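PDB 5X5H: cystathionine beta-lyases/cystathionine gamma-synthases from Corynebacterium glutamicum, which probably catalyses the pyridoxal-phosphate-dependent joining of O-succinyl-L-homoserine and L-cysteine into L,L-cystathionine with release of succinate, a step of methionine biosynthesis. Local coordinates for residues A17-E20 with G26-N29; T30-S35 with D243-A248; K48-T53 with T59-E64; Q8-A13 with A68-A73; T203-G208 with D259-N264. One frame throughout, in Å; residues are numbered along the deposited sequence.

Interaction 1 (A17-E20 with G26-N29); sequences AGYE and GSIN
Tyr19 meets Ser27, Ile28 and Asn29 with the outer end of its ring, and all three answer mainly with backbone atoms. With CG anti to the backbone N (chi1 177°), the phenol stands out from the 17-20 backbone and crosses to the 26-29 segment. Its hydroxyl donates a hydrogen bond to Ser27 O, OH to O 2.7 Å. The C=O...donor angle of 138° and a tilt of 17° from the carbonyl plane show an approach from beside the oxygen and slightly out of plane. The ring lies edge-on to two carbonyls: Tyr19 CE2 is 3.1 Å from Ser27 O and 3.5 Å from Ile28 O, both near the ring plane. Obliquely to the ring, Asn29 C sits 3.4 Å from the same CE2. The Ser27 side chain turns back on its own segment, where OG donates to Asn29 O over 2.8 Å, nearly in line with the C=O bond, which braces the turn that presents the carbonyls. Asp22 N, in the short link between the segments, also bonds to Tyr19 OH, so the hydroxyl is gripped from two directions. The CB of Asn29 points away from residues 17-20, and ND2 bonds to His209 O of the third subunit and Ala34 O of the second. This contact folds the loop after helix 10-16 back on itself, in the N-terminal region that in this trans-sulfuration family reaches over to neighbouring subunits.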
# COMPACT_ATOMS: atom_id res chain seq x y z
N ALA A 17 -2.36 1.33 -22.45
CA ALA A 17 -2.57 2.72 -22.93
C ALA A 17 -2.03 3.79 -22.01
O ALA A 17 -1.88 4.94 -22.46
CB ALA A 17 -4.04 2.99 -23.22
N GLY A 18 -1.87 3.49 -20.77
CA GLY A 18 -1.43 4.43 -19.76
C GLY A 18 0.03 4.51 -19.43
O GLY A 18 0.48 5.56 -18.92
N TYR A 19 0.69 3.46 -19.63
CA TYR A 19 2.10 3.28 -19.23
C TYR A 19 2.77 2.28 -20.13
O TYR A 19 2.24 1.19 -20.33
CB TYR A 19 2.23 2.87 -17.77
CG TYR A 19 3.66 2.60 -17.31
CD1 TYR A 19 4.43 3.62 -16.88
CD2 TYR A 19 4.13 1.31 -17.24
CE1 TYR A 19 5.74 3.40 -16.50
CE2 TYR A 19 5.46 0.99 -16.88
CZ TYR A 19 6.27 2.07 -16.49
OH TYR A 19 7.58 1.79 -16.14
N GLU A 20 3.95 2.67 -20.61
CA GLU A 20 4.89 1.73 -21.13
C GLU A 20 6.17 1.72 -20.28
O GLU A 20 6.49 2.76 -19.75
CB GLU A 20 5.19 2.03 -22.58
CG GLU A 20 5.92 3.26 -22.86
CD GLU A 20 6.25 3.43 -24.40
OE1 GLU A 20 6.91 2.57 -24.98
OE2 GLU A 20 5.80 4.43 -24.97
N GLY A 26 12.68 0.96 -16.47
CA GLY A 26 11.94 -0.00 -17.31
C GLY A 26 10.99 -0.95 -16.54
O GLY A 26 10.68 -2.07 -17.01
N SER A 27 10.56 -0.56 -15.33
CA SER A 27 9.61 -1.44 -14.62
C SER A 27 8.42 -1.80 -15.45
O SER A 27 7.86 -0.91 -16.16
CB SER A 27 9.23 -0.82 -13.28
OG SER A 27 8.47 0.32 -13.39
N ILE A 28 7.96 -3.06 -15.37
CA ILE A 28 6.84 -3.45 -16.19
C ILE A 28 5.54 -2.70 -15.88
O ILE A 28 4.79 -2.43 -16.81
CB ILE A 28 6.67 -4.99 -16.14
CG1 ILE A 28 5.87 -5.51 -17.33
CG2 ILE A 28 6.01 -5.43 -14.83
CD1 ILE A 28 6.57 -5.34 -18.65
N ASN A 29 5.36 -2.29 -14.66
CA ASN A 29 4.19 -1.54 -14.24
C ASN A 29 4.51 -0.13 -13.86
O ASN A 29 5.71 0.15 -13.50
CB ASN A 29 3.52 -2.17 -13.03
CG ASN A 29 3.00 -3.51 -13.30
OD1 ASN A 29 2.52 -3.87 -14.37
ND2 ASN A 29 3.20 -4.40 -12.30

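Interaction 2 (T30-S35 with D243-A248); sequences TPIYAS and DAYLTA
In the buried seam where the N-terminal loop lies against helix 241-251, Ile32 rests on the ring of Tyr245. The CA atoms of these two residues are the nearest pair across the segments, at 6.8 Å. A CH-pi contact carries the packing: Ile32 CD1 lies 4.0 Å from the centroid of the Tyr245 ring, 24° off the ring normal, so it is over the face but offset to the rim. The rim is the inner one, since CD1 comes within 3.7 Å of Tyr245 CG. In Ile32, chi1 -59° sets CG1 against the ring, 3.7 Å from Tyr245 CG, and the extended chain beyond it lays CD1 over the face. The two side chains cross at about a right angle. Thr30 adds a looser flank, with its O 3.7 Å from Tyr245 CE1 in an oblique approach and its CG2 4.1 Å from Tyr245 CD1. Within the helix, Asp243 O accepts both Thr247 N and Thr247 OG1, the hydroxyl coming from above the carbonyl plane. Beyond the ring, Tyr245 OH is hydrogen-bonded to Asp211 OD2 of the third subunit, and Ala34 of the second subunit packs on the same side chain. The chemistry is divided along one residue: dispersion against an aliphatic branch holds the inner ring in its own chain, while the phenol oxygen makes a polar bond across a subunit boundary.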
# COMPACT_ATOMS: atom_id res chain seq x y z
N THR A 30 3.54 0.80 -13.93
CA THR A 30 3.82 2.15 -13.48
C THR A 30 4.31 2.16 -12.03
O THR A 30 3.63 1.55 -11.18
CB THR A 30 2.65 3.13 -13.52
OG1 THR A 30 3.16 4.46 -13.12
CG2 THR A 30 1.61 2.76 -12.72
N PRO A 31 5.39 2.78 -11.74
CA PRO A 31 5.80 2.97 -10.32
C PRO A 31 4.71 3.74 -9.57
O PRO A 31 3.94 4.51 -10.19
CB PRO A 31 7.07 3.82 -10.44
CG PRO A 31 7.61 3.54 -11.83
CD PRO A 31 6.39 3.37 -12.68
N ILE A 32 4.66 3.53 -8.25
CA ILE A 32 3.79 4.23 -7.34
C ILE A 32 4.56 5.43 -6.83
O ILE A 32 5.51 5.23 -6.00
CB ILE A 32 3.22 3.31 -6.26
CG1 ILE A 32 2.44 2.20 -6.93
CG2 ILE A 32 2.32 4.13 -5.35
CD1 ILE A 32 2.10 1.10 -5.93
N TYR A 33 4.28 6.64 -7.33
CA TYR A 33 5.05 7.80 -6.91
C TYR A 33 4.42 8.45 -5.69
O TYR A 33 3.77 9.47 -5.74
CB TYR A 33 5.10 8.80 -8.09
CG TYR A 33 6.01 8.37 -9.23
CD1 TYR A 33 7.36 8.59 -9.11
CD2 TYR A 33 5.59 7.65 -10.32
CE1 TYR A 33 8.20 8.19 -10.10
CE2 TYR A 33 6.45 7.22 -11.32
CZ TYR A 33 7.75 7.49 -11.18
OH TYR A 33 8.66 7.04 -12.15
N ALA A 34 4.66 7.81 -4.56
CA ALA A 34 4.20 8.32 -3.26
C ALA A 34 5.06 9.41 -2.68
O ALA A 34 5.90 9.21 -1.80
CB ALA A 34 4.00 7.14 -2.25
N SER A 35 4.89 10.54 -3.34
CA SER A 35 5.62 11.76 -3.11
C SER A 35 4.68 12.87 -3.28
O SER A 35 3.92 12.88 -4.31
CB SER A 35 6.79 11.98 -4.06
OG SER A 35 7.86 11.08 -3.88
N ASP A 243 -4.39 4.44 -4.59
CA ASP A 243 -5.71 4.12 -5.16
C ASP A 243 -5.63 4.17 -6.67
O ASP A 243 -6.22 3.32 -7.35
CB ASP A 243 -6.74 5.10 -4.65
CG ASP A 243 -7.18 4.75 -3.20
OD1 ASP A 243 -6.67 3.78 -2.58
OD2 ASP A 243 -8.08 5.48 -2.76
N ALA A 244 -4.95 5.15 -7.28
CA ALA A 244 -4.88 5.21 -8.76
C ALA A 244 -4.13 3.99 -9.29
O ALA A 244 -4.51 3.46 -10.36
CB ALA A 244 -4.14 6.43 -9.19
N TYR A 245 -3.12 3.49 -8.59
CA TYR A 245 -2.46 2.25 -9.00
C TYR A 245 -3.41 1.06 -8.91
O TYR A 245 -3.50 0.27 -9.88
CB TYR A 245 -1.22 1.96 -8.07
CG TYR A 245 -0.58 0.65 -8.48
CD1 TYR A 245 0.24 0.58 -9.54
CD2 TYR A 245 -0.87 -0.50 -7.78
CE1 TYR A 245 0.78 -0.57 -10.00
CE2 TYR A 245 -0.37 -1.73 -8.22
CZ TYR A 245 0.44 -1.74 -9.37
OH TYR A 245 0.94 -2.98 -9.89
N LEU A 246 -4.14 0.94 -7.81
CA LEU A 246 -5.09 -0.18 -7.62
C LEU A 246 -6.22 -0.17 -8.63
O LEU A 246 -6.67 -1.22 -9.13
CB LEU A 246 -5.62 -0.27 -6.20
CG LEU A 246 -4.55 -0.72 -5.22
CD1 LEU A 246 -5.23 -0.45 -3.87
CD2 LEU A 246 -4.16 -2.17 -5.43
N THR A 247 -6.75 1.02 -8.90
CA THR A 247 -7.78 1.19 -9.91
C THR A 247 -7.26 0.70 -11.26
O THR A 247 -7.96 -0.05 -12.00
CB THR A 247 -8.33 2.61 -9.99
OG1 THR A 247 -8.84 3.04 -8.69
CG2 THR A 247 -9.42 2.75 -11.07
N ALA A 248 -6.11 1.23 -11.69
CA ALA A 248 -5.54 0.79 -12.97
C ALA A 248 -5.22 -0.67 -12.98
O ALA A 248 -5.37 -1.31 -14.02
CB ALA A 248 -4.31 1.61 -13.25

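Interaction 3 (K48-T53 with T59-E64); sequences KGYEYT and TIVALE. With PLP (pyridoxal-5'-phosphate), chain B.
Van der Waals contact between the two segments rests on Tyr50 and Val61, with Thr53 and Ile60 as a looser second pair. The phenol oxygen makes the closest touch: Tyr50 OH is 3.4 Å from Val61 CG2, a methyl lying near the ring plane, and 3.5 Å from Val61 CB. The apolar pair is Tyr50 CE1 with that methyl, 4.2 Å apart, so the valine is met at the ring edge. Val61 offers CG2 because that branch is anti to its carbonyl carbon while CG1 is anti to the backbone N (chi1 170°). Thr53 CG2 and Ile60 CD1 are 4.5 Å apart, barely in contact. No hydrogen bond joins the segments; the polar bonds run outward. Tyr52 OH donates to O1P of a PLP molecule over a short 2.5 Å, with the oxygen near the plane of the ring. Arg54 NE joins it there, whereas Ser201, Thr203, Gly82 and Met83 of the fourth subunit bind this PLP from their side, so the cofactor site is shared across the interface. Metal coordination falls to Glu51, which binds a magnesium ion together with Phe38 and Gln40. In the fold, residues 48-53 lie in the loop between strand 45-46 and helix 58-70. That helix turns Val61 toward the loop, while Ile60 and Leu63 pack on Ala244 of helix 241-251.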
# COMPACT_ATOMS: atom_id res chain seq x y z
N LYS A 48 10.49 16.97 -15.19
CA LYS A 48 9.81 16.20 -16.24
C LYS A 48 8.26 16.38 -16.08
O LYS A 48 7.53 15.39 -16.07
CB LYS A 48 10.21 14.73 -16.18
CG LYS A 48 9.89 13.92 -17.48
CD LYS A 48 10.59 12.57 -17.41
CE LYS A 48 9.88 11.51 -18.20
NZ LYS A 48 10.07 11.89 -19.59
N GLY A 49 7.84 17.62 -15.95
CA GLY A 49 6.45 17.95 -15.94
C GLY A 49 5.68 17.94 -14.71
O GLY A 49 4.48 18.24 -14.79
N TYR A 50 6.32 17.49 -13.61
CA TYR A 50 5.59 17.36 -12.35
C TYR A 50 6.19 18.25 -11.29
O TYR A 50 7.42 18.43 -11.28
CB TYR A 50 5.50 15.91 -11.91
CG TYR A 50 4.70 15.10 -12.90
CD1 TYR A 50 3.34 15.08 -12.77
CD2 TYR A 50 5.25 14.44 -13.92
CE1 TYR A 50 2.54 14.35 -13.65
CE2 TYR A 50 4.45 13.76 -14.84
CZ TYR A 50 3.13 13.68 -14.67
OH TYR A 50 2.28 12.99 -15.54
N GLU A 51 5.37 18.77 -10.39
CA GLU A 51 5.74 19.69 -9.34
C GLU A 51 5.14 19.32 -7.98
O GLU A 51 5.81 19.50 -6.94
CB GLU A 51 5.47 21.15 -9.67
CG GLU A 51 4.06 21.52 -10.02
CD GLU A 51 4.05 22.95 -10.64
OE1 GLU A 51 4.89 23.77 -10.24
OE2 GLU A 51 3.38 23.19 -11.60
N TYR A 52 3.82 19.02 -7.93
CA TYR A 52 3.16 18.89 -6.64
C TYR A 52 1.99 17.96 -6.93
O TYR A 52 1.25 18.18 -7.90
CB TYR A 52 2.67 20.24 -6.13
CG TYR A 52 2.09 20.18 -4.76
CD1 TYR A 52 2.89 19.98 -3.62
CD2 TYR A 52 0.76 20.42 -4.54
CE1 TYR A 52 2.29 19.91 -2.35
CE2 TYR A 52 0.17 20.34 -3.31
CZ TYR A 52 0.96 20.16 -2.20
OH TYR A 52 0.46 20.19 -0.92
N THR A 53 1.78 16.89 -6.12
CA THR A 53 0.83 15.84 -6.52
C THR A 53 -0.61 16.31 -6.68
O THR A 53 -1.28 15.82 -7.55
CB THR A 53 1.05 14.69 -5.54
OG1 THR A 53 2.24 14.02 -5.95
CG2 THR A 53 -0.13 13.66 -5.52
N THR A 59 1.57 8.58 -11.58
CA THR A 59 0.80 7.37 -11.30
C THR A 59 -0.68 7.62 -11.57
O THR A 59 -1.36 6.79 -12.15
CB THR A 59 1.00 6.88 -9.89
OG1 THR A 59 2.40 6.71 -9.57
CG2 THR A 59 0.20 5.61 -9.61
N ILE A 60 -1.14 8.81 -11.24
CA ILE A 60 -2.56 9.22 -11.49
C ILE A 60 -2.74 9.45 -12.97
O ILE A 60 -3.73 8.96 -13.58
CB ILE A 60 -2.90 10.48 -10.67
CG1 ILE A 60 -2.68 10.20 -9.19
CG2 ILE A 60 -4.32 10.96 -11.00
CD1 ILE A 60 -2.88 11.41 -8.27
N VAL A 61 -1.83 10.11 -13.64
CA VAL A 61 -1.95 10.37 -15.09
C VAL A 61 -1.98 9.08 -15.88
O VAL A 61 -2.73 8.94 -16.86
CB VAL A 61 -0.83 11.33 -15.55
CG1 VAL A 61 -0.80 11.39 -17.08
CG2 VAL A 61 -1.09 12.68 -14.97
N ALA A 62 -1.27 8.04 -15.44
CA ALA A 62 -1.34 6.73 -16.12
C ALA A 62 -2.76 6.19 -16.15
O ALA A 62 -3.26 5.71 -17.20
CB ALA A 62 -0.33 5.72 -15.55
N LEU A 63 -3.42 6.26 -15.01
CA LEU A 63 -4.84 5.86 -14.93
C LEU A 63 -5.75 6.66 -15.84
O LEU A 63 -6.55 6.09 -16.65
CB LEU A 63 -5.32 5.92 -13.52
CG LEU A 63 -6.83 5.73 -13.31
CD1 LEU A 63 -7.33 4.36 -13.77
CD2 LEU A 63 -7.22 6.04 -11.91
N GLU A 64 -5.59 7.97 -15.77
CA GLU A 64 -6.38 8.90 -16.58
C GLU A 64 -6.27 8.63 -18.04
O GLU A 64 -7.26 8.54 -18.81
CB GLU A 64 -5.87 10.35 -16.33
CG GLU A 64 -6.25 10.84 -14.94
CD GLU A 64 -5.71 12.23 -14.56
OE1 GLU A 64 -4.73 12.72 -15.24
OE2 GLU A 64 -6.19 12.83 -13.56
N1 PLP B . -2.99 25.89 3.72
C2 PLP B . -1.70 26.07 3.85
C2A PLP B . -1.25 27.00 4.92
C3 PLP B . -0.83 25.29 3.16
O3 PLP B . 0.53 25.41 3.28
C4 PLP B . -1.28 24.34 2.23
C4A PLP B . -0.31 23.52 1.47
C5 PLP B . -2.67 24.27 1.96
C6 PLP B . -3.47 25.06 2.76
C5A PLP B . -3.29 23.38 0.89
O4P PLP B . -3.23 21.96 1.27
P PLP B . -3.10 20.84 0.15
O1P PLP B . -1.84 21.13 -0.63
O2P PLP B . -3.07 19.62 1.04
O3P PLP B . -4.37 20.89 -0.71

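Interaction 4 (Q8-A13 with A68-A73); sequences QGFSTA and AALEGA
Leu70 plants one methyl over the middle of the Phe10 ring, and this is the tight heart of the contact. Leu70 CD2 stands 3.7 Å from the Phe10 centroid and 10° off the ring normal, a CH-pi contact close to perpendicular; its distances to the ring atoms are accordingly nearly even. The same carbon touches Phe10 O at 3.5 Å and Ala13 CB at 3.7 Å, so one methyl is held among a ring face, a carbonyl oxygen and the alanine one helical turn on. Two torsions bring the partners together: Phe10 swings its ring out with CG anti to the backbone N (chi1 -173°), and Leu70 keeps CG anti to its carbonyl carbon (chi1 -67°). The side chains cross at about a right angle, and Leu70 CB adds a touch on the same side of the ring, 3.8 Å from Phe10 CE2. Packing is looser beside this point. Ala69, which is partly exposed, brings its CB no nearer than 4.7 Å to Ala13 CB, and beyond it lies Ala17 of the same chain. Phe10 is partly exposed, although Tyr186 meets its ring edge-to-face. The leucine sits at the end of helix 58-70, which closes at Gly72 in a Schellman motif, Ala73 N bonding to Ala68 O and Gly72 N to Ala69 O; Glu71 and Leu191 bind a magnesium ion. With no hydrogen bond or charge between the segments, the start of helix 10-16 is positioned on the end of helix 58-70 by shape and dispersion.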
# COMPACT_ATOMS: atom_id res chain seq x y z
N GLN A 8 -5.67 -0.37 -31.74
CA GLN A 8 -5.44 -1.56 -30.84
C GLN A 8 -6.74 -1.85 -30.20
O GLN A 8 -7.57 -0.94 -30.04
CB GLN A 8 -4.45 -1.32 -29.73
CG GLN A 8 -3.03 -0.95 -30.19
CD GLN A 8 -2.24 -2.10 -30.84
OE1 GLN A 8 -2.24 -2.20 -32.07
NE2 GLN A 8 -1.47 -2.86 -30.05
N GLY A 9 -6.88 -3.08 -29.74
CA GLY A 9 -8.10 -3.51 -29.12
C GLY A 9 -8.27 -3.06 -27.67
O GLY A 9 -7.37 -2.51 -27.05
N PHE A 10 -9.49 -3.23 -27.18
CA PHE A 10 -9.86 -2.77 -25.82
C PHE A 10 -9.03 -3.45 -24.74
O PHE A 10 -8.56 -2.74 -23.83
CB PHE A 10 -11.34 -3.09 -25.57
CG PHE A 10 -11.88 -2.53 -24.28
CD1 PHE A 10 -11.66 -3.11 -23.08
CD2 PHE A 10 -12.56 -1.31 -24.34
CE1 PHE A 10 -12.16 -2.47 -21.90
CE2 PHE A 10 -13.04 -0.71 -23.18
CZ PHE A 10 -12.83 -1.29 -21.98
N SER A 11 -8.87 -4.77 -24.81
CA SER A 11 -8.05 -5.48 -23.84
C SER A 11 -6.60 -5.07 -23.89
O SER A 11 -5.96 -4.77 -22.82
CB SER A 11 -8.15 -6.95 -23.95
OG SER A 11 -9.45 -7.42 -23.62
N THR A 12 -6.07 -4.84 -25.08
CA THR A 12 -4.73 -4.29 -25.25
C THR A 12 -4.56 -2.97 -24.61
O THR A 12 -3.63 -2.71 -23.81
CB THR A 12 -4.35 -4.27 -26.70
OG1 THR A 12 -4.55 -5.56 -27.25
CG2 THR A 12 -2.85 -3.85 -26.92
N ALA A 13 -5.48 -2.04 -24.91
CA ALA A 13 -5.45 -0.71 -24.32
C ALA A 13 -5.57 -0.66 -22.83
O ALA A 13 -4.97 0.18 -22.10
CB ALA A 13 -6.52 0.21 -24.92
N ALA A 68 -9.27 7.27 -20.58
CA ALA A 68 -9.52 8.11 -21.75
C ALA A 68 -9.43 7.22 -23.00
O ALA A 68 -10.36 7.25 -23.90
CB ALA A 68 -8.57 9.24 -21.79
N ALA A 69 -8.38 6.44 -23.18
CA ALA A 69 -8.22 5.64 -24.39
C ALA A 69 -9.37 4.69 -24.55
O ALA A 69 -9.89 4.47 -25.68
CB ALA A 69 -6.91 4.84 -24.36
N LEU A 70 -9.88 4.08 -23.46
CA LEU A 70 -10.96 3.06 -23.51
C LEU A 70 -12.28 3.71 -23.91
O LEU A 70 -13.14 2.93 -24.36
CB LEU A 70 -11.06 2.42 -22.18
CG LEU A 70 -9.84 1.55 -21.77
CD1 LEU A 70 -10.03 1.07 -20.41
CD2 LEU A 70 -9.51 0.50 -22.77
N GLU A 71 -12.42 5.02 -23.74
CA GLU A 71 -13.64 5.77 -24.15
C GLU A 71 -13.54 6.43 -25.49
O GLU A 71 -14.44 7.12 -25.90
CB GLU A 71 -14.02 6.75 -23.04
CG GLU A 71 -14.57 6.09 -21.80
CD GLU A 71 -16.06 5.74 -21.90
OE1 GLU A 71 -16.67 5.63 -23.00
OE2 GLU A 71 -16.66 5.32 -20.85
N GLY A 72 -12.39 6.25 -26.15
CA GLY A 72 -12.20 6.98 -27.38
C GLY A 72 -12.00 8.45 -27.19
O GLY A 72 -12.41 9.33 -28.00
N ALA A 73 -11.44 8.86 -26.04
CA ALA A 73 -11.25 10.20 -25.60
C ALA A 73 -9.78 10.65 -25.65
O ALA A 73 -8.92 9.81 -25.26
CB ALA A 73 -11.79 10.39 -24.16

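Interaction 5 (T203-G208 with D259-N264); sequences TKYIGG and DRHCDN. With PLP (pyridoxal-5'-phosphate), chain C.
One aromatic pair and one water carry the whole contact: Tyr205 drives a ring edge onto the face of His261, and a water lying in the imidazole plane bridges His261 back to the loop. The rings form a T-shaped stack with centroids 5.2 Å apart and planes at 85°. Tyr205 CE1 does the pointing, standing 3.8 Å above the centre of the imidazole. The water sits 2.8 Å from His261 NE2 and donates to Gly208 O over 3.2 Å. The other imidazole nitrogen, ND1, is bonded to Ile367 O, so both ring nitrogens have partners, fixing the ring's rotation.

Residues 203-208 are the cofactor-lysine loop of a fold-type I PLP enzyme, between strands 197-201 and 215-219, whereas His261 comes from helix 254-273. Lys204 NZ lies 1.4 Å from C4A of PLP, a covalent distance consistent with the internal aldimine. The lysine chain is bent at chi2 (-47°) and again at chi4 to reach it. Thr203 OG1 donates to phosphate O2P of the same PLP over 2.7 Å and is also bonded to Gly214 N. Tyr205, next in sequence to the lysine, diverges from it to reach the helix; its carbonyl O accepts Arg257 NH1.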
# COMPACT_ATOMS: atom_id res chain seq x y z
N THR A 203 -15.06 3.33 -8.61
CA THR A 203 -15.38 2.46 -7.48
C THR A 203 -15.99 1.15 -7.87
O THR A 203 -15.88 0.17 -7.12
CB THR A 203 -16.37 3.26 -6.59
OG1 THR A 203 -15.82 4.56 -6.35
CG2 THR A 203 -16.56 2.56 -5.26
N LYS A 204 -16.73 1.18 -8.96
CA LYS A 204 -17.54 0.05 -9.41
C LYS A 204 -16.76 -0.85 -10.38
O LYS A 204 -15.79 -1.42 -9.94
CB LYS A 204 -18.87 0.59 -9.94
CG LYS A 204 -19.62 1.62 -9.17
CD LYS A 204 -19.75 1.32 -7.78
CE LYS A 204 -20.60 2.42 -6.94
NZ LYS A 204 -21.73 3.29 -7.46
N TYR A 205 -17.16 -0.99 -11.62
CA TYR A 205 -16.52 -1.90 -12.53
C TYR A 205 -15.10 -1.64 -12.91
O TYR A 205 -14.33 -2.62 -13.14
CB TYR A 205 -17.35 -2.11 -13.83
CG TYR A 205 -18.69 -2.79 -13.69
CD1 TYR A 205 -18.74 -4.12 -13.53
CD2 TYR A 205 -19.86 -2.05 -13.64
CE1 TYR A 205 -19.97 -4.77 -13.44
CE2 TYR A 205 -21.07 -2.69 -13.49
CZ TYR A 205 -21.09 -4.04 -13.38
OH TYR A 205 -22.33 -4.71 -13.27
N ILE A 206 -14.72 -0.37 -13.12
CA ILE A 206 -13.37 -0.10 -13.59
C ILE A 206 -12.31 -0.64 -12.58
O ILE A 206 -11.43 -1.42 -12.97
CB ILE A 206 -13.21 1.37 -13.95
CG1 ILE A 206 -13.91 1.61 -15.27
CG2 ILE A 206 -11.76 1.81 -13.97
CD1 ILE A 206 -14.09 3.10 -15.57
N GLY A 207 -12.40 -0.29 -11.30
CA GLY A 207 -11.56 -0.95 -10.31
C GLY A 207 -11.83 -2.39 -10.15
O GLY A 207 -10.92 -3.19 -10.09
N GLY A 208 -13.12 -2.69 -9.96
CA GLY A 208 -13.61 -4.07 -10.03
C GLY A 208 -13.47 -4.98 -8.85
O GLY A 208 -13.88 -6.12 -8.88
N ASP A 259 -17.11 -9.70 -19.42
CA ASP A 259 -17.70 -10.75 -20.24
C ASP A 259 -18.31 -11.83 -19.31
O ASP A 259 -19.40 -12.34 -19.62
CB ASP A 259 -16.71 -11.36 -21.14
CG ASP A 259 -16.62 -10.58 -22.44
OD1 ASP A 259 -17.64 -10.08 -22.95
OD2 ASP A 259 -15.57 -10.69 -23.01
N ARG A 260 -17.72 -12.13 -18.17
CA ARG A 260 -18.23 -13.12 -17.24
C ARG A 260 -19.43 -12.52 -16.50
O ARG A 260 -20.44 -13.22 -16.27
CB ARG A 260 -17.16 -13.61 -16.31
CG ARG A 260 -17.58 -14.76 -15.40
CD ARG A 260 -17.93 -16.02 -16.13
NE ARG A 260 -16.84 -16.52 -17.04
CZ ARG A 260 -15.85 -17.39 -16.81
NH1 ARG A 260 -15.72 -18.00 -15.69
NH2 ARG A 260 -14.94 -17.63 -17.77
N HIS A 261 -19.37 -11.28 -16.08
CA HIS A 261 -20.53 -10.64 -15.41
C HIS A 261 -21.75 -10.75 -16.38
O HIS A 261 -22.87 -11.04 -15.92
CB HIS A 261 -20.27 -9.14 -15.22
CG HIS A 261 -19.37 -8.75 -14.10
ND1 HIS A 261 -19.67 -9.00 -12.79
CD2 HIS A 261 -18.17 -8.06 -14.13
CE1 HIS A 261 -18.67 -8.48 -12.06
NE2 HIS A 261 -17.75 -7.92 -12.84
N CYS A 262 -21.58 -10.45 -17.64
CA CYS A 262 -22.70 -10.42 -18.60
C CYS A 262 -23.16 -11.85 -18.87
O CYS A 262 -24.38 -12.09 -18.85
CB CYS A 262 -22.26 -9.80 -19.89
SG CYS A 262 -22.01 -8.01 -19.80
N ASP A 263 -22.25 -12.80 -19.04
CA ASP A 263 -22.64 -14.23 -19.18
C ASP A 263 -23.53 -14.60 -18.00
O ASP A 263 -24.56 -15.30 -18.17
CB ASP A 263 -21.46 -15.16 -19.30
CG ASP A 263 -20.71 -15.06 -20.65
OD1 ASP A 263 -21.16 -14.42 -21.60
OD2 ASP A 263 -19.59 -15.68 -20.64
N ASN A 264 -23.11 -14.32 -16.81
CA ASN A 264 -23.78 -14.74 -15.60
C ASN A 264 -25.12 -14.01 -15.50
O ASN A 264 -26.13 -14.64 -15.16
CB ASN A 264 -22.93 -14.43 -14.39
CG ASN A 264 -21.83 -15.48 -14.19
OD1 ASN A 264 -21.76 -16.53 -14.81
ND2 ASN A 264 -20.93 -15.17 -13.16
N1 PLP C . -23.07 7.11 -10.50
C2 PLP C . -23.54 5.88 -10.42
C2A PLP C . -24.33 5.39 -11.58
C3 PLP C . -23.15 5.08 -9.40
O3 PLP C . -23.58 3.77 -9.28
C4 PLP C . -22.32 5.54 -8.37
C4A PLP C . -21.94 4.64 -7.26
C5 PLP C . -21.96 6.91 -8.37
C6 PLP C . -22.35 7.63 -9.48
C5A PLP C . -21.17 7.59 -7.26
O4P PLP C . -19.76 7.15 -7.25
P PLP C . -18.95 7.08 -5.89
O1P PLP C . -19.69 6.13 -4.97
O2P PLP C . -17.62 6.59 -6.43
O3P PLP C . -18.85 8.50 -5.33
O HOH W 1 -15.57 -6.87 -11.50

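Interactions 1, 2, 4 and 5 are buried and interaction 3 is partly so, yet only interaction 5 lies near the middle of the chain, about 12 Å from its centre against 26 Å for interaction 1. Interactions 3 and 4 use the same helix, 58-70, the first near its start and the second at its end. Interactions 2 and 3 are tied directly, since Thr53 and Thr59 hydroxyls bond to carbonyls of Ser35 and Pro31. Apolar carbon on a ring face marks 2 and 4, and ring on ring marks 5; only interaction 1 has a direct hydrogen bond between its segments. Interactions 3 and 5 hold residues that bind PLP, Tyr52 and Thr203 with Lys204, at sites shared between subunits.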